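PDB 2F5X: BugD from Bordetella pertussis Tohama I, which binds aspartic acid in a cleft of its periplasmic binding protein fold and probably serves as the solute receptor of a tripartite tricarboxylate transporter-type uptake system. Local coordinates for residues Thr174-Leu182 / Met189-Gln199. Numbering follows the deposited sequence.
Sequences TAPAMNDLL and MCDQTTNTTQQ. With ASP (aspartic acid), chain D.
The D191 carboxylate is met on both faces, and on the syn lone pair of OD2. This is where helix 174-182 packs on strand 189-192 and helix 193-199 in the periplasmic binding protein fold. T174 OG1 donates to D191 OD1 from 39° above the plane, at 2.8 Å. The backbone N of Q192 reaches the same oxygen from the opposite face. N195 ND2 donates to the syn lone pair of D191 OD2, at 2.7 Å and nearly straight (177°). The three donors should hold the carboxylate firmly in its orientation. With D191 CG anti to the backbone N (chi1 -175°), OD1 comes within bonding distance of T174 OG1. N195 ND2 also makes a weak bond to T174 O.

The strand pairs with strand 102-117 through M189 and D191.

Further along helix 174-182 the contact is mostly apolar. M189 SE lies 3.6 Å from A177 CB. M178 is bent at chi2 and chi3, and the bend places CE among M189 CE, T196 CG2 and Q199 CG. The L182 methyls CD1 and CD2 touch Q199 OE1, the side chains crossing at about a right angle. That oxygen is hydrogen-bonded to K204 NZ.

The cluster adjoins the ligand. T174 N donates to the O atom of the bound aspartic acid at 3.0 Å. S151, H81, A150 and T31 hydrogen-bond to it as well. Q192 OE1 accepts from its amino N at 3.0 Å.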
# COMPACT_ATOMS: atom_id res chain seq x y z
N THR A 174 -3.47 5.75 5.98
CA THR A 174 -2.40 6.67 6.42
C THR A 174 -2.68 8.14 6.15
O THR A 174 -1.89 8.98 6.56
CB THR A 174 -1.02 6.28 5.89
OG1 THR A 174 -1.09 6.12 4.46
CG2 THR A 174 -0.61 4.91 6.44
N ALA A 175 -3.79 8.46 5.47
CA ALA A 175 -4.22 9.86 5.44
C ALA A 175 -4.61 10.37 6.85
O ALA A 175 -4.03 11.36 7.32
CB ALA A 175 -5.36 10.08 4.41
N PRO A 176 -5.55 9.72 7.55
CA PRO A 176 -5.83 10.12 8.94
C PRO A 176 -4.61 9.95 9.86
O PRO A 176 -4.43 10.77 10.77
CB PRO A 176 -6.96 9.18 9.38
CG PRO A 176 -7.04 8.12 8.38
CD PRO A 176 -6.46 8.66 7.09
N ALA A 177 -3.79 8.93 9.63
CA ALA A 177 -2.58 8.77 10.44
C ALA A 177 -1.65 9.95 10.25
O ALA A 177 -1.12 10.50 11.22
CB ALA A 177 -1.88 7.47 10.11
N MSE A 178 -1.46 10.36 8.99
CA MSE A 178 -0.62 11.52 8.67
C MSE A 178 -1.12 12.79 9.34
O MSE A 178 -0.32 13.60 9.83
CB MSE A 178 -0.52 11.73 7.15
CG MSE A 178 0.33 12.94 6.76
SE MSE A 178 2.23 12.77 7.23
CE MSE A 178 2.76 11.59 5.71
N ASN A 179 -2.45 12.97 9.35
CA ASN A 179 -3.05 14.10 10.07
C ASN A 179 -2.55 14.14 11.51
O ASN A 179 -2.15 15.19 12.01
CB ASN A 179 -4.58 13.98 10.08
CG ASN A 179 -5.21 14.30 8.74
OD1 ASN A 179 -6.17 13.62 8.32
ND2 ASN A 179 -4.71 15.33 8.06
N ASP A 180 -2.59 12.99 12.19
CA ASP A 180 -2.17 12.92 13.58
C ASP A 180 -0.66 13.11 13.71
O ASP A 180 -0.20 13.73 14.68
CB ASP A 180 -2.61 11.61 14.23
CG ASP A 180 -3.98 11.72 14.89
OD1 ASP A 180 -4.65 12.76 14.73
OD2 ASP A 180 -4.45 10.81 15.59
N LEU A 181 0.11 12.60 12.76
CA LEU A 181 1.56 12.77 12.80
C LEU A 181 1.92 14.25 12.65
O LEU A 181 2.73 14.79 13.42
CB LEU A 181 2.24 11.93 11.71
CG LEU A 181 3.77 11.85 11.74
CD1 LEU A 181 4.20 10.74 12.67
CD2 LEU A 181 4.30 11.58 10.34
N LEU A 182 1.29 14.91 11.68
CA LEU A 182 1.48 16.34 11.49
C LEU A 182 1.03 17.13 12.71
O LEU A 182 1.62 18.17 13.04
CB LEU A 182 0.75 16.84 10.24
CG LEU A 182 1.29 16.35 8.89
CD1 LEU A 182 0.32 16.73 7.78
CD2 LEU A 182 2.67 16.89 8.60
N MSE A 189 6.08 6.64 11.90
CA MSE A 189 5.30 5.87 10.94
C MSE A 189 6.15 5.43 9.76
O MSE A 189 7.06 6.14 9.35
CB MSE A 189 4.15 6.74 10.41
CG MSE A 189 3.24 6.08 9.41
SE MSE A 189 1.59 7.08 9.21
CE MSE A 189 2.15 8.62 8.13
N CYS A 190 5.84 4.27 9.20
CA CYS A 190 6.34 3.89 7.88
C CYS A 190 5.19 4.01 6.91
O CYS A 190 4.13 3.44 7.15
CB CYS A 190 6.84 2.45 7.89
SG CYS A 190 7.78 1.95 6.41
N ASP A 191 5.39 4.74 5.82
CA ASP A 191 4.28 5.05 4.91
C ASP A 191 4.81 5.17 3.48
O ASP A 191 6.02 5.33 3.26
CB ASP A 191 3.57 6.31 5.44
CG ASP A 191 2.30 6.70 4.67
OD1 ASP A 191 1.69 5.89 3.92
OD2 ASP A 191 1.82 7.83 4.83
N GLN A 192 3.92 5.04 2.50
CA GLN A 192 4.32 5.03 1.08
C GLN A 192 4.62 6.42 0.56
O GLN A 192 4.01 7.39 1.01
CB GLN A 192 3.21 4.41 0.25
CG GLN A 192 2.98 2.93 0.57
CD GLN A 192 1.60 2.51 0.14
OE1 GLN A 192 0.70 2.35 0.98
NE2 GLN A 192 1.41 2.37 -1.15
N THR A 193 5.56 6.51 -0.39
CA THR A 193 5.94 7.80 -0.98
C THR A 193 4.79 8.53 -1.69
O THR A 193 4.82 9.74 -1.83
CB THR A 193 7.15 7.67 -1.93
OG1 THR A 193 6.86 6.72 -2.97
CG2 THR A 193 8.36 7.08 -1.19
N THR A 194 3.77 7.79 -2.12
CA THR A 194 2.58 8.41 -2.71
C THR A 194 1.78 9.20 -1.67
O THR A 194 0.89 9.98 -2.03
CB THR A 194 1.66 7.34 -3.31
OG1 THR A 194 1.63 6.23 -2.41
CG2 THR A 194 2.24 6.79 -4.61
N ASN A 195 2.10 8.99 -0.39
CA ASN A 195 1.52 9.80 0.69
C ASN A 195 2.51 10.73 1.40
O ASN A 195 2.11 11.78 1.95
CB ASN A 195 0.79 8.92 1.71
CG ASN A 195 -0.18 9.70 2.58
OD1 ASN A 195 -1.01 10.47 2.07
ND2 ASN A 195 -0.08 9.52 3.90
N THR A 196 3.79 10.36 1.40
CA THR A 196 4.76 11.08 2.24
C THR A 196 5.61 12.10 1.50
O THR A 196 6.19 12.97 2.14
CB THR A 196 5.72 10.11 2.96
OG1 THR A 196 6.49 9.41 1.98
CG2 THR A 196 4.97 9.05 3.74
N THR A 197 5.71 11.97 0.17
CA THR A 197 6.63 12.83 -0.59
C THR A 197 6.40 14.31 -0.29
O THR A 197 7.34 15.04 0.01
CB THR A 197 6.48 12.59 -2.10
OG1 THR A 197 6.89 11.26 -2.41
CG2 THR A 197 7.47 13.46 -2.88
N GLN A 198 5.14 14.70 -0.42
CA GLN A 198 4.62 16.03 -0.16
C GLN A 198 5.12 16.59 1.19
O GLN A 198 5.65 17.72 1.28
CB GLN A 198 3.06 15.91 -0.20
CG GLN A 198 2.44 15.19 -1.49
CD GLN A 198 2.23 13.65 -1.39
OE1 GLN A 198 3.10 12.93 -0.94
NE2 GLN A 198 1.06 13.17 -1.86
N GLN A 199 4.98 15.79 2.24
CA GLN A 199 5.36 16.21 3.58
C GLN A 199 6.87 16.17 3.80
O GLN A 199 7.40 16.97 4.57
CB GLN A 199 4.66 15.35 4.63
CG GLN A 199 3.17 15.12 4.38
CD GLN A 199 2.37 16.40 4.33
OE1 GLN A 199 2.78 17.42 4.88
NE2 GLN A 199 1.22 16.35 3.65
N ASP D . -2.22 2.16 1.45
CA ASP D . -3.00 2.54 2.66
C ASP D . -3.83 3.79 2.43
O ASP D . -4.19 4.51 3.38
CB ASP D . -2.07 2.76 3.85
CG ASP D . -1.39 1.49 4.29
OD1 ASP D . -0.44 1.59 5.10
OD2 ASP D . -1.74 0.36 3.88
OXT ASP D . -4.14 4.08 1.27